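Local coordinates for protein HAD family phosphatase (Pseudomonas syringae pv. tomato, PDB 2ODA) that is of unknown exact function but belongs to a Pseudomonas-specific subfamily of the haloacid dehalogenase (HAD) enzyme superfamily, at residues F6-C16 and L100-I111; N123-L131 and I186-P196. All coordinates share one frame; numbering follows the deposited sequence.

Contact 1. Residues F6-C16 and L100-I111; sequences FPALLFGLSGC and LNVSQLEGCVLI
L9, L10 and F11 run beside V109, L110 and I111 as paired parallel strands, their axes 4.7 Å apart and inclined by 19°. The ladder is firm at L10, whose N donates to V109 O (2.8 Å) and whose O accepts from I111 N, and ends where G12 N reaches I111 O; the V109 N to A8 O bond at the other end is weak. On the face carrying L9, F11, V109 and I111, I111 CD1 lies over the F11 ring in a CH-pi contact, 4.0 Å from the centroid and 22° off its normal. The unusual I111 chi2 of 104° puts that methyl there. L9 lies alongside V109, CD2 against V109 CB.

In this HAD-type Rossmann-like fold, strand 9-12 is central in the sheet. The wider, pi-type turn at 13-16 is consistent with the squiggle that follows the first HAD strand. By the sequence FGLSGC, G12 probably stands where relatives carry the nucleophilic aspartate of the DxD motif. C16 folds back, bringing SG to 3.5 Å from I111 O.

Beyond the ladder's start, A8 CB presses tightly on V102 CG2 (3.5 Å), and L100 CD1 bridges A8 CB and L10 CD2. The P7 ring closes over the type II turn L105-C108, where G107 has positive phi, with P7 CG 3.3 Å from E106 O. F6 brings its ring edge to G107 O, which lies near the ring plane 3.1 Å from CD1; this buried oxygen has no hydrogen-bond partner in the model.

Further out, helix 91-99 covers L10 and C108 through L97, while helix 179-191 meets F6 and I111 from the other face. Backbone bonds from L9 and F11 to A56 hold strand 9-12 on its second edge.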
ATOM      1  N   PHE B   6       9.938 -13.033   2.132  1.00 14.17           N
ATOM      2  CA  PHE B   6       9.790 -11.591   1.921  1.00 13.03           C
ATOM      3  C   PHE B   6       9.889 -11.251   0.438  1.00 12.64           C
ATOM      4  O   PHE B   6      10.882 -11.593  -0.220  1.00 13.90           O
ATOM      5  CB  PHE B   6      10.852 -10.817   2.735  1.00 12.75           C
ATOM      6  CG  PHE B   6      10.793 -11.097   4.201  1.00 11.80           C
ATOM      7  CD1 PHE B   6       9.875 -10.428   5.005  1.00 10.84           C
ATOM      8  CD2 PHE B   6      11.642 -12.041   4.788  1.00 11.72           C
ATOM      9  CE1 PHE B   6       9.796 -10.677   6.381  1.00 10.27           C
ATOM     10  CE2 PHE B   6      11.554 -12.318   6.152  1.00 10.17           C
ATOM     11  CZ  PHE B   6      10.620 -11.634   6.943  1.00 11.80           C
ATOM     12  N   PRO B   7       8.856 -10.594  -0.113  1.00 12.42           N
ATOM     13  CA  PRO B   7       8.907 -10.257  -1.542  1.00 11.23           C
ATOM     14  C   PRO B   7       9.825  -9.082  -1.913  1.00 10.81           C
ATOM     15  O   PRO B   7      10.339  -9.054  -3.028  1.00 10.24           O
ATOM     16  CB  PRO B   7       7.456  -9.940  -1.894  1.00 11.95           C
ATOM     17  CG  PRO B   7       6.780  -9.617  -0.617  1.00 12.53           C
ATOM     18  CD  PRO B   7       7.584 -10.193   0.519  1.00 11.85           C
ATOM     19  N   ALA B   8      10.045  -8.145  -0.993  1.00  9.04           N
ATOM     20  CA  ALA B   8      10.845  -6.961  -1.294  1.00  8.86           C
ATOM     21  C   ALA B   8      11.295  -6.333   0.023  1.00  7.73           C
ATOM     22  O   ALA B   8      10.591  -6.438   1.028  1.00  8.31           O
ATOM     23  CB  ALA B   8      10.036  -5.950  -2.102  1.00  8.32           C
ATOM     24  N   LEU B   9      12.451  -5.680  -0.016  1.00  6.96           N
ATOM     25  CA  LEU B   9      12.951  -4.904   1.101  1.00  7.48           C
ATOM     26  C   LEU B   9      13.243  -3.478   0.659  1.00  6.99           C
ATOM     27  O   LEU B   9      13.869  -3.238  -0.392  1.00  7.68           O
ATOM     28  CB  LEU B   9      14.207  -5.542   1.717  1.00  7.19           C
ATOM     29  CG  LEU B   9      14.144  -6.988   2.233  1.00  8.31           C
ATOM     30  CD1 LEU B   9      15.530  -7.444   2.695  1.00  9.67           C
ATOM     31  CD2 LEU B   9      13.150  -7.119   3.389  1.00  8.26           C
ATOM     32  N   LEU B  10      12.775  -2.528   1.464  1.00  6.15           N
ATOM     33  CA  LEU B  10      13.052  -1.100   1.257  1.00  5.24           C
ATOM     34  C   LEU B  10      14.009  -0.631   2.322  1.00  5.37           C
ATOM     35  O   LEU B  10      13.840  -1.001   3.485  1.00  5.49           O
ATOM     36  CB  LEU B  10      11.759  -0.298   1.366  1.00  4.01           C
ATOM     37  CG  LEU B  10      10.633  -0.772   0.437  1.00  5.64           C
ATOM     38  CD1 LEU B  10       9.415   0.148   0.630  1.00  5.89           C
ATOM     39  CD2 LEU B  10      11.085  -0.808  -1.044  1.00  3.14           C
ATOM     40  N   PHE B  11      14.996   0.193   1.944  1.00  6.03           N
ATOM     41  CA  PHE B  11      15.974   0.723   2.907  1.00  6.01           C
ATOM     42  C   PHE B  11      16.053   2.231   2.809  1.00  6.28           C
ATOM     43  O   PHE B  11      16.115   2.781   1.717  1.00  6.45           O
ATOM     44  CB  PHE B  11      17.391   0.219   2.580  1.00  6.10           C
ATOM     45  CG  PHE B  11      17.596  -1.242   2.794  1.00  6.14           C
ATOM     46  CD1 PHE B  11      17.347  -2.152   1.765  1.00  7.65           C
ATOM     47  CD2 PHE B  11      18.099  -1.712   4.000  1.00  8.24           C
ATOM     48  CE1 PHE B  11      17.574  -3.530   1.962  1.00  9.24           C
ATOM     49  CE2 PHE B  11      18.343  -3.081   4.200  1.00  7.57           C
ATOM     50  CZ  PHE B  11      18.081  -3.980   3.169  1.00  7.50           C
ATOM     51  N   GLY B  12      16.093   2.914   3.943  1.00  6.63           N
ATOM     52  CA  GLY B  12      16.601   4.292   3.913  1.00  5.65           C
ATOM     53  C   GLY B  12      18.038   4.278   3.371  1.00  6.18           C
ATOM     54  O   GLY B  12      18.756   3.298   3.527  1.00  6.51           O
ATOM     55  N   LEU B  13      18.473   5.364   2.749  1.00  5.68           N
ATOM     56  CA  LEU B  13      19.848   5.450   2.309  1.00  6.61           C
ATOM     57  C   LEU B  13      20.767   6.046   3.387  1.00  6.10           C
ATOM     58  O   LEU B  13      21.510   5.307   4.065  1.00  4.84           O
ATOM     59  CB  LEU B  13      19.936   6.185   0.957  1.00  5.81           C
ATOM     60  CG  LEU B  13      21.331   6.280   0.314  1.00  7.39           C
ATOM     61  CD1 LEU B  13      21.917   4.900  -0.155  1.00  4.68           C
ATOM     62  CD2 LEU B  13      21.262   7.277  -0.827  1.00  5.20           C
ATOM     63  N   SER B  14      20.687   7.360   3.573  1.00  5.75           N
ATOM     64  CA  SER B  14      21.432   8.056   4.634  1.00  6.12           C
ATOM     65  C   SER B  14      21.010   7.594   6.042  1.00  6.20           C
ATOM     66  O   SER B  14      19.804   7.461   6.335  1.00  6.43           O
ATOM     67  CB  SER B  14      21.262   9.583   4.463  1.00  6.27           C
ATOM     68  OG  SER B  14      21.730  10.293   5.596  1.00  8.16           O
ATOM     69  N   GLY B  15      21.985   7.356   6.920  1.00  6.59           N
ATOM     70  CA  GLY B  15      21.706   6.932   8.304  1.00  6.66           C
ATOM     71  C   GLY B  15      21.127   5.532   8.373  1.00  6.77           C
ATOM     72  O   GLY B  15      20.395   5.164   9.324  1.00  6.37           O
ATOM     73  N   CYS B  16      21.432   4.735   7.354  1.00  5.55           N
ATOM     74  CA  CYS B  16      20.891   3.391   7.310  1.00  6.09           C
ATOM     75  C   CYS B  16      21.828   2.461   6.524  1.00  5.77           C
ATOM     76  O   CYS B  16      22.566   1.699   7.143  1.00  6.05           O
ATOM     77  CB  CYS B  16      19.450   3.430   6.776  1.00  6.77           C
ATOM     78  SG  CYS B  16      18.665   1.843   6.521  1.00  7.05           S
ATOM     79  N   LEU B 100       9.831  -1.731  -7.954  1.00  9.51           N
ATOM     80  CA  LEU B 100      10.281  -3.122  -7.886  1.00  9.72           C
ATOM     81  C   LEU B 100       9.272  -4.105  -8.463  1.00 10.01           C
ATOM     82  O   LEU B 100       9.469  -5.320  -8.378  1.00  9.78           O
ATOM     83  CB  LEU B 100      10.573  -3.513  -6.426  1.00 10.08           C
ATOM     84  CG  LEU B 100      11.739  -2.798  -5.727  1.00  8.77           C
ATOM     85  CD1 LEU B 100      11.779  -3.171  -4.249  1.00  9.58           C
ATOM     86  CD2 LEU B 100      13.076  -3.124  -6.422  1.00  9.61           C
ATOM     87  N   ASN B 101       8.188  -3.592  -9.043  1.00 10.24           N
ATOM     88  CA  ASN B 101       7.147  -4.428  -9.663  1.00 10.66           C
ATOM     89  C   ASN B 101       6.565  -5.432  -8.668  1.00 10.53           C
ATOM     90  O   ASN B 101       6.208  -6.537  -9.037  1.00 10.51           O
ATOM     91  CB  ASN B 101       7.704  -5.176 -10.888  1.00 11.40           C
ATOM     92  CG  ASN B 101       8.248  -4.232 -11.947  1.00 14.02           C
ATOM     93  OD1 ASN B 101       7.506  -3.435 -12.510  1.00 18.15           O
ATOM     94  ND2 ASN B 101       9.548  -4.311 -12.211  1.00 15.13           N
ATOM     95  N   VAL B 102       6.482  -5.032  -7.403  1.00  9.80           N
ATOM     96  CA  VAL B 102       5.970  -5.886  -6.340  1.00  9.94           C
ATOM     97  C   VAL B 102       4.519  -6.273  -6.634  1.00 10.33           C
ATOM     98  O   VAL B 102       3.719  -5.435  -7.049  1.00  9.53           O
ATOM     99  CB  VAL B 102       6.135  -5.161  -4.969  1.00 10.03           C
ATOM    100  CG1 VAL B 102       5.180  -5.661  -3.921  1.00 12.20           C
ATOM    101  CG2 VAL B 102       7.602  -5.288  -4.483  1.00  9.86           C
ATOM    102  N   SER B 103       4.187  -7.539  -6.431  1.00 10.39           N
ATOM    103  CA  SER B 103       2.826  -7.984  -6.737  1.00 12.28           C
ATOM    104  C   SER B 103       1.872  -7.923  -5.532  1.00 11.96           C
ATOM    105  O   SER B 103       0.649  -7.899  -5.711  1.00 12.73           O
ATOM    106  CB  SER B 103       2.847  -9.376  -7.377  1.00 12.11           C
ATOM    107  OG  SER B 103       3.222 -10.365  -6.419  1.00 17.11           O
ATOM    108  N   GLN B 104       2.421  -7.940  -4.313  1.00 11.45           N
ATOM    109  CA  GLN B 104       1.612  -7.857  -3.089  1.00 12.00           C
ATOM    110  C   GLN B 104       2.337  -7.068  -1.997  1.00 11.18           C
ATOM    111  O   GLN B 104       3.546  -7.254  -1.789  1.00  9.30           O
ATOM    112  CB  GLN B 104       1.317  -9.248  -2.500  1.00 13.09           C
ATOM    113  CG  GLN B 104       0.284 -10.075  -3.222  1.00 17.98           C
ATOM    114  CD  GLN B 104       0.881 -10.933  -4.331  1.00 23.89           C
ATOM    115  OE1 GLN B 104       2.082 -11.197  -4.338  1.00 29.28           O
ATOM    116  NE2 GLN B 104       0.040 -11.381  -5.267  1.00 26.41           N
ATOM    117  N   LEU B 105       1.585  -6.232  -1.270  1.00  9.84           N
ATOM    118  CA  LEU B 105       2.105  -5.591  -0.061  1.00  9.48           C
ATOM    119  C   LEU B 105       2.558  -6.607   0.990  1.00 10.10           C
ATOM    120  O   LEU B 105       3.539  -6.375   1.733  1.00  9.80           O
ATOM    121  CB  LEU B 105       1.002  -4.711   0.565  1.00  9.20           C
ATOM    122  CG  LEU B 105       1.356  -3.908   1.817  1.00  8.59           C
ATOM    123  CD1 LEU B 105       2.469  -2.899   1.512  1.00  9.74           C
ATOM    124  CD2 LEU B 105       0.152  -3.188   2.357  1.00  7.72           C
ATOM    125  N   GLU B 106       1.819  -7.711   1.098  1.00  9.67           N
ATOM    126  CA  GLU B 106       2.062  -8.665   2.169  1.00 10.95           C
ATOM    127  C   GLU B 106       3.531  -9.114   2.214  1.00  9.47           C
ATOM    128  O   GLU B 106       4.087  -9.576   1.208  1.00  9.47           O
ATOM    129  CB  GLU B 106       1.133  -9.878   2.081  1.00 10.69           C
ATOM    130  CG  GLU B 106       1.289 -10.820   3.304  1.00 12.16           C
ATOM    131  CD  GLU B 106       0.488 -12.104   3.185  1.00 14.92           C
ATOM    132  OE1 GLU B 106      -0.340 -12.205   2.267  1.00 21.84           O
ATOM    133  OE2 GLU B 106       0.685 -13.010   4.030  1.00 23.26           O
ATOM    134  N   GLY B 107       4.136  -8.950   3.388  1.00  9.29           N
ATOM    135  CA  GLY B 107       5.509  -9.379   3.642  1.00  7.83           C
ATOM    136  C   GLY B 107       6.591  -8.379   3.285  1.00  8.21           C
ATOM    137  O   GLY B 107       7.776  -8.631   3.555  1.00  8.30           O
ATOM    138  N   CYS B 108       6.222  -7.254   2.660  1.00  7.60           N
ATOM    139  CA  CYS B 108       7.220  -6.209   2.352  1.00  7.42           C
ATOM    140  C   CYS B 108       7.711  -5.521   3.633  1.00  7.08           C
ATOM    141  O   CYS B 108       6.934  -5.317   4.566  1.00  7.23           O
ATOM    142  CB  CYS B 108       6.661  -5.188   1.363  1.00  7.77           C
ATOM    143  SG  CYS B 108       6.344  -5.877  -0.282  1.00  8.84           S
ATOM    144  N   VAL B 109       8.999  -5.166   3.671  1.00  6.31           N
ATOM    145  CA  VAL B 109       9.615  -4.596   4.881  1.00  6.29           C
ATOM    146  C   VAL B 109      10.362  -3.303   4.556  1.00  6.00           C
ATOM    147  O   VAL B 109      10.960  -3.185   3.486  1.00  5.55           O
ATOM    148  CB  VAL B 109      10.625  -5.579   5.527  1.00  5.60           C
ATOM    149  CG1 VAL B 109      11.116  -5.050   6.884  1.00  5.68           C
ATOM    150  CG2 VAL B 109      10.006  -6.974   5.692  1.00  6.59           C
ATOM    151  N   LEU B 110      10.310  -2.342   5.490  1.00  5.68           N
ATOM    152  CA  LEU B 110      11.106  -1.124   5.387  1.00  5.34           C
ATOM    153  C   LEU B 110      12.080  -1.137   6.547  1.00  5.07           C
ATOM    154  O   LEU B 110      11.686  -1.352   7.691  1.00  5.46           O
ATOM    155  CB  LEU B 110      10.225   0.146   5.488  1.00  5.16           C
ATOM    156  CG  LEU B 110      11.006   1.456   5.744  1.00  4.71           C
ATOM    157  CD1 LEU B 110      11.836   1.869   4.522  1.00  2.87           C
ATOM    158  CD2 LEU B 110      10.041   2.597   6.119  1.00  4.88           C
ATOM    159  N   ILE B 111      13.341  -0.894   6.244  1.00  5.20           N
ATOM    160  CA  ILE B 111      14.372  -0.777   7.264  1.00  5.79           C
ATOM    161  C   ILE B 111      14.877   0.670   7.239  1.00  5.33           C
ATOM    162  O   ILE B 111      15.266   1.153   6.182  1.00  4.55           O
ATOM    163  CB  ILE B 111      15.538  -1.734   6.946  1.00  4.82           C
ATOM    164  CG1 ILE B 111      15.026  -3.191   6.904  1.00  6.01           C
ATOM    165  CG2 ILE B 111      16.663  -1.593   7.986  1.00  6.05           C
ATOM    166  CD1 ILE B 111      14.882  -3.767   5.497  1.00  6.97           C
TER

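Contact 2. Residues N123-L131 and I186-P196; sequences NAGLWTIGL and IALRRSKGEKP
W127 is clasped on both ring faces: P196 CG sits 3.5 Å from the centroid of its five-membered ring, and I186 CG2 stands 3.9 Å from the centroid of the six-membered ring on the opposite side. Both are CH-pi contacts, P196 only 15° off the ring normal. With CG beside the backbone N (chi1 -76°), the indole projects from the strand into this slot. Its far rim runs into the helix end, where E194 O lies near the ring plane, 3.3 Å from CZ2. R189 NH2 comes to the rim farther round, at CZ3, also near the ring plane, its guanidinium nearly upright to the indole at 81°. A salt bridge fixes this guanidinium: R189 grips E194 side-on with two nitrogens, R189 NE to E194 OE1 (2.8 Å) and R189 NH2 to E194 OE2. R190 crosses the ring obliquely with CG 3.5 Å from W127 CZ2, while its NH1 is held by T5 O.

E194 and P196 can reach the indole because a Schellman motif with G193 at positive phi ends the helix and turns the chain back. P196 OXT bonds to H170 NE2, and K195 NZ makes a salt bridge to P196 OXT of the second subunit. Deeper in, I129 CG1 meets I186 CD1 (3.8 Å). Strand 127-131 lies between strands 109-112 and 171-173 in the parallel sheet, and helix 179-191 packs on one face of it, roughly antiparallel to the strand.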
ATOM      1  N   ASN B 123       2.549   3.927   7.798  1.00  6.01           N
ATOM      2  CA  ASN B 123       1.371   4.461   7.079  1.00  6.16           C
ATOM      3  C   ASN B 123       1.074   3.710   5.789  1.00  6.55           C
ATOM      4  O   ASN B 123      -0.107   3.546   5.391  1.00  6.98           O
ATOM      5  CB  ASN B 123       1.563   5.951   6.784  1.00  5.94           C
ATOM      6  CG  ASN B 123       1.446   6.823   8.049  1.00  7.47           C
ATOM      7  OD1 ASN B 123       0.945   6.363   9.066  1.00  7.11           O
ATOM      8  ND2 ASN B 123       1.931   8.073   7.983  1.00  8.68           N
ATOM      9  N   ALA B 124       2.128   3.239   5.131  1.00  5.84           N
ATOM     10  CA  ALA B 124       1.974   2.520   3.857  1.00  5.91           C
ATOM     11  C   ALA B 124       1.561   1.052   4.076  1.00  6.31           C
ATOM     12  O   ALA B 124       1.238   0.334   3.119  1.00  6.14           O
ATOM     13  CB  ALA B 124       3.286   2.605   3.040  1.00  5.82           C
ATOM     14  N   GLY B 125       1.566   0.615   5.331  1.00  6.15           N
ATOM     15  CA  GLY B 125       1.092  -0.729   5.661  1.00  6.26           C
ATOM     16  C   GLY B 125       2.188  -1.776   5.724  1.00  7.03           C
ATOM     17  O   GLY B 125       1.890  -2.972   5.757  1.00  6.11           O
ATOM     18  N   LEU B 126       3.453  -1.332   5.723  1.00  5.92           N
ATOM     19  CA  LEU B 126       4.591  -2.266   5.727  1.00  6.69           C
ATOM     20  C   LEU B 126       4.991  -2.746   7.121  1.00  5.92           C
ATOM     21  O   LEU B 126       4.640  -2.136   8.139  1.00  4.68           O
ATOM     22  CB  LEU B 126       5.823  -1.633   5.042  1.00  6.37           C
ATOM     23  CG  LEU B 126       5.792  -1.661   3.499  1.00  8.97           C
ATOM     24  CD1 LEU B 126       4.966  -0.506   2.969  1.00  9.97           C
ATOM     25  CD2 LEU B 126       7.202  -1.590   2.898  1.00  8.94           C
ATOM     26  N   TRP B 127       5.724  -3.865   7.142  1.00  5.74           N
ATOM     27  CA  TRP B 127       6.535  -4.242   8.294  1.00  5.81           C
ATOM     28  C   TRP B 127       7.677  -3.233   8.382  1.00  5.20           C
ATOM     29  O   TRP B 127       8.165  -2.735   7.361  1.00  5.51           O
ATOM     30  CB  TRP B 127       7.126  -5.652   8.118  1.00  5.74           C
ATOM     31  CG  TRP B 127       6.113  -6.761   8.333  1.00  5.18           C
ATOM     32  CD1 TRP B 127       5.390  -7.425   7.371  1.00  7.73           C
ATOM     33  CD2 TRP B 127       5.735  -7.324   9.585  1.00  4.49           C
ATOM     34  NE1 TRP B 127       4.575  -8.380   7.964  1.00  6.19           N
ATOM     35  CE2 TRP B 127       4.763  -8.330   9.323  1.00  7.33           C
ATOM     36  CE3 TRP B 127       6.110  -7.068  10.914  1.00  5.54           C
ATOM     37  CZ2 TRP B 127       4.157  -9.073  10.348  1.00  7.25           C
ATOM     38  CZ3 TRP B 127       5.515  -7.814  11.937  1.00  6.80           C
ATOM     39  CH2 TRP B 127       4.550  -8.813  11.640  1.00  6.89           C
ATOM     40  N   THR B 128       8.107  -2.936   9.606  1.00  5.59           N
ATOM     41  CA  THR B 128       9.220  -1.982   9.817  1.00  5.31           C
ATOM     42  C   THR B 128      10.298  -2.513  10.753  1.00  5.19           C
ATOM     43  O   THR B 128       9.996  -3.142  11.759  1.00  5.71           O
ATOM     44  CB  THR B 128       8.728  -0.600  10.368  1.00  5.45           C
ATOM     45  OG1 THR B 128       8.041  -0.781  11.609  1.00  4.65           O
ATOM     46  CG2 THR B 128       7.766   0.056   9.391  1.00  5.22           C
ATOM     47  N   ILE B 129      11.554  -2.249  10.404  1.00  4.90           N
ATOM     48  CA  ILE B 129      12.695  -2.566  11.249  1.00  5.29           C
ATOM     49  C   ILE B 129      13.407  -1.242  11.481  1.00  5.47           C
ATOM     50  O   ILE B 129      13.732  -0.543  10.520  1.00  6.35           O
ATOM     51  CB  ILE B 129      13.675  -3.586  10.573  1.00  4.47           C
ATOM     52  CG1 ILE B 129      12.948  -4.925  10.346  1.00  6.12           C
ATOM     53  CG2 ILE B 129      15.018  -3.717  11.401  1.00  4.62           C
ATOM     54  CD1 ILE B 129      13.681  -5.959   9.401  1.00  6.10           C
ATOM     55  N   GLY B 130      13.603  -0.900  12.750  1.00  5.85           N
ATOM     56  CA  GLY B 130      14.307   0.305  13.153  1.00  5.49           C
ATOM     57  C   GLY B 130      15.757   0.009  13.492  1.00  5.71           C
ATOM     58  O   GLY B 130      16.102  -1.101  13.924  1.00  5.38           O
ATOM     59  N   LEU B 131      16.609   1.007  13.276  1.00  6.12           N
ATOM     60  CA  LEU B 131      18.044   0.880  13.508  1.00  6.70           C
ATOM     61  C   LEU B 131      18.487   1.774  14.666  1.00  6.98           C
ATOM     62  O   LEU B 131      18.272   2.978  14.642  1.00  6.86           O
ATOM     63  CB  LEU B 131      18.829   1.199  12.212  1.00  6.79           C
ATOM     64  CG  LEU B 131      18.670   0.222  11.029  1.00  6.95           C
ATOM     65  CD1 LEU B 131      19.448   0.698   9.786  1.00  7.08           C
ATOM     66  CD2 LEU B 131      19.107  -1.200  11.394  1.00  7.13           C
ATOM     67  N   ILE B 186      10.729 -12.047  12.230  1.00  7.03           N
ATOM     68  CA  ILE B 186       9.480 -11.517  11.650  1.00  6.91           C
ATOM     69  C   ILE B 186       8.745 -12.598  10.835  1.00  6.86           C
ATOM     70  O   ILE B 186       7.500 -12.703  10.879  1.00  6.89           O
ATOM     71  CB  ILE B 186       9.722 -10.225  10.852  1.00  6.81           C
ATOM     72  CG1 ILE B 186      10.005  -9.064  11.844  1.00  7.07           C
ATOM     73  CG2 ILE B 186       8.511  -9.904   9.930  1.00  7.60           C
ATOM     74  CD1 ILE B 186      10.587  -7.756  11.178  1.00  6.41           C
ATOM     75  N   ALA B 187       9.501 -13.420  10.114  1.00  7.00           N
ATOM     76  CA  ALA B 187       8.871 -14.499   9.332  1.00  7.69           C
ATOM     77  C   ALA B 187       8.122 -15.464  10.258  1.00  8.37           C
ATOM     78  O   ALA B 187       7.011 -15.887   9.937  1.00  9.14           O
ATOM     79  CB  ALA B 187       9.915 -15.237   8.496  1.00  8.84           C
ATOM     80  N   LEU B 188       8.734 -15.789  11.406  1.00  9.40           N
ATOM     81  CA  LEU B 188       8.124 -16.617  12.452  1.00  9.92           C
ATOM     82  C   LEU B 188       6.868 -15.970  13.009  1.00  9.40           C
ATOM     83  O   LEU B 188       5.820 -16.620  13.092  1.00 10.39           O
ATOM     84  CB  LEU B 188       9.126 -16.912  13.584  1.00  9.58           C
ATOM     85  CG  LEU B 188       8.767 -17.890  14.732  1.00 10.57           C
ATOM     86  CD1 LEU B 188       8.325 -19.302  14.237  1.00 10.59           C
ATOM     87  CD2 LEU B 188       9.966 -18.022  15.728  1.00 10.71           C
ATOM     88  N   ARG B 189       6.952 -14.695  13.381  1.00  9.04           N
ATOM     89  CA  ARG B 189       5.732 -13.931  13.766  1.00  8.84           C
ATOM     90  C   ARG B 189       4.609 -14.004  12.710  1.00  9.35           C
ATOM     91  O   ARG B 189       3.451 -14.288  13.036  1.00  8.34           O
ATOM     92  CB  ARG B 189       6.069 -12.469  14.128  1.00  8.23           C
ATOM     93  CG  ARG B 189       6.805 -12.361  15.445  1.00  8.12           C
ATOM     94  CD  ARG B 189       7.652 -11.093  15.565  1.00  8.07           C
ATOM     95  NE  ARG B 189       6.824  -9.892  15.512  1.00  7.90           N
ATOM     96  CZ  ARG B 189       7.275  -8.658  15.692  1.00  7.50           C
ATOM     97  NH1 ARG B 189       8.555  -8.462  15.975  1.00  8.07           N
ATOM     98  NH2 ARG B 189       6.434  -7.625  15.617  1.00  8.24           N
ATOM     99  N   ARG B 190       4.977 -13.829  11.443  1.00  9.88           N
ATOM    100  CA  ARG B 190       4.030 -13.953  10.324  1.00  9.78           C
ATOM    101  C   ARG B 190       3.401 -15.340  10.253  1.00 10.71           C
ATOM    102  O   ARG B 190       2.200 -15.468   9.973  1.00 10.04           O
ATOM    103  CB  ARG B 190       4.711 -13.620   8.994  1.00 10.19           C
ATOM    104  CG  ARG B 190       5.001 -12.116   8.828  1.00  9.69           C
ATOM    105  CD  ARG B 190       5.693 -11.814   7.516  1.00  9.14           C
ATOM    106  NE  ARG B 190       4.884 -12.212   6.360  1.00 11.77           N
ATOM    107  CZ  ARG B 190       5.392 -12.512   5.169  1.00 13.53           C
ATOM    108  NH1 ARG B 190       6.690 -12.428   4.963  1.00 13.08           N
ATOM    109  NH2 ARG B 190       4.600 -12.880   4.174  1.00 15.97           N
ATOM    110  N   SER B 191       4.214 -16.365  10.524  1.00 11.29           N
ATOM    111  CA  SER B 191       3.759 -17.751  10.495  1.00 12.19           C
ATOM    112  C   SER B 191       2.696 -17.983  11.571  1.00 12.55           C
ATOM    113  O   SER B 191       1.841 -18.854  11.425  1.00 12.63           O
ATOM    114  CB  SER B 191       4.953 -18.721  10.650  1.00 11.19           C
ATOM    115  OG  SER B 191       5.325 -18.900  12.016  1.00 10.21           O
ATOM    116  N   LYS B 192       2.744 -17.176  12.633  1.00 12.98           N
ATOM    117  CA  LYS B 192       1.795 -17.235  13.752  1.00 13.33           C
ATOM    118  C   LYS B 192       0.597 -16.300  13.559  1.00 13.55           C
ATOM    119  O   LYS B 192      -0.172 -16.050  14.496  1.00 13.22           O
ATOM    120  CB  LYS B 192       2.503 -16.921  15.083  1.00 13.80           C
ATOM    121  CG  LYS B 192       3.614 -17.898  15.422  1.00 13.48           C
ATOM    122  CD  LYS B 192       4.490 -17.400  16.576  1.00 14.48           C
ATOM    123  CE  LYS B 192       5.580 -18.439  16.865  1.00 16.90           C
ATOM    124  NZ  LYS B 192       6.243 -18.235  18.182  1.00 18.56           N
ATOM    125  N   GLY B 193       0.460 -15.765  12.349  1.00 13.17           N
ATOM    126  CA  GLY B 193      -0.700 -14.949  12.002  1.00 12.40           C
ATOM    127  C   GLY B 193      -0.543 -13.450  12.209  1.00 12.12           C
ATOM    128  O   GLY B 193      -1.486 -12.697  11.930  1.00 12.69           O
ATOM    129  N   GLU B 194       0.627 -12.999  12.669  1.00 11.25           N
ATOM    130  CA  GLU B 194       0.842 -11.550  12.885  1.00 10.87           C
ATOM    131  C   GLU B 194       0.932 -10.779  11.569  1.00 10.43           C
ATOM    132  O   GLU B 194       1.604 -11.215  10.618  1.00  9.91           O
ATOM    133  CB  GLU B 194       2.101 -11.271  13.733  1.00 11.51           C
ATOM    134  CG  GLU B 194       2.084  -9.857  14.377  1.00 10.18           C
ATOM    135  CD  GLU B 194       3.355  -9.499  15.100  1.00 10.39           C
ATOM    136  OE1 GLU B 194       4.054 -10.401  15.594  1.00  8.88           O
ATOM    137  OE2 GLU B 194       3.652  -8.291  15.200  1.00 10.72           O
ATOM    138  N   LYS B 195       0.237  -9.641  11.515  1.00 10.34           N
ATOM    139  CA  LYS B 195       0.292  -8.744  10.371  1.00  9.81           C
ATOM    140  C   LYS B 195       0.809  -7.395  10.837  1.00  9.61           C
ATOM    141  O   LYS B 195       0.748  -7.098  12.045  1.00  9.45           O
ATOM    142  CB  LYS B 195      -1.098  -8.569   9.754  1.00  9.83           C
ATOM    143  CG  LYS B 195      -1.745  -9.859   9.233  1.00 10.81           C
ATOM    144  CD  LYS B 195      -3.235  -9.609   8.925  1.00 10.19           C
ATOM    145  CE  LYS B 195      -3.904 -10.780   8.204  1.00 11.95           C
ATOM    146  NZ  LYS B 195      -5.380 -10.523   8.069  1.00 11.97           N
ATOM    147  N   PRO B 196       1.316  -6.563   9.896  1.00  9.81           N
ATOM    148  CA  PRO B 196       1.828  -5.248  10.272  1.00  9.46           C
ATOM    149  C   PRO B 196       0.815  -4.411  11.037  1.00  9.88           C
ATOM    150  O   PRO B 196      -0.388  -4.477  10.786  1.00  9.12           O
ATOM    151  CB  PRO B 196       2.138  -4.595   8.923  1.00  9.95           C
ATOM    152  CG  PRO B 196       2.438  -5.710   8.040  1.00  9.43           C
ATOM    153  CD  PRO B 196       1.501  -6.811   8.448  1.00  9.45           C
ATOM    154  OXT PRO B 196       1.212  -3.641  11.926  1.00  9.89           O
TER

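Contact 1 is largely buried, near the middle of the parallel sheet, whereas contact 2 is partly buried and reaches the C-terminus; both touch the second subunit. The two share the sheet: strand 109-112 pairs with strand 9-12 in contact 1 and, through L110, hydrogen-bonds W127 and I129 of contact 2. Helix 179-191 also serves both, covering F6 and I111 as well as W127 and I129. Their chemistry differs accordingly. Segments 6-16 and 100-111 are joined by backbone bonds and apolar side chains; segments 123-131 and 186-196 meet through side chains and backbone carbonyls around one indole, with an arginine-glutamate pair at its rim.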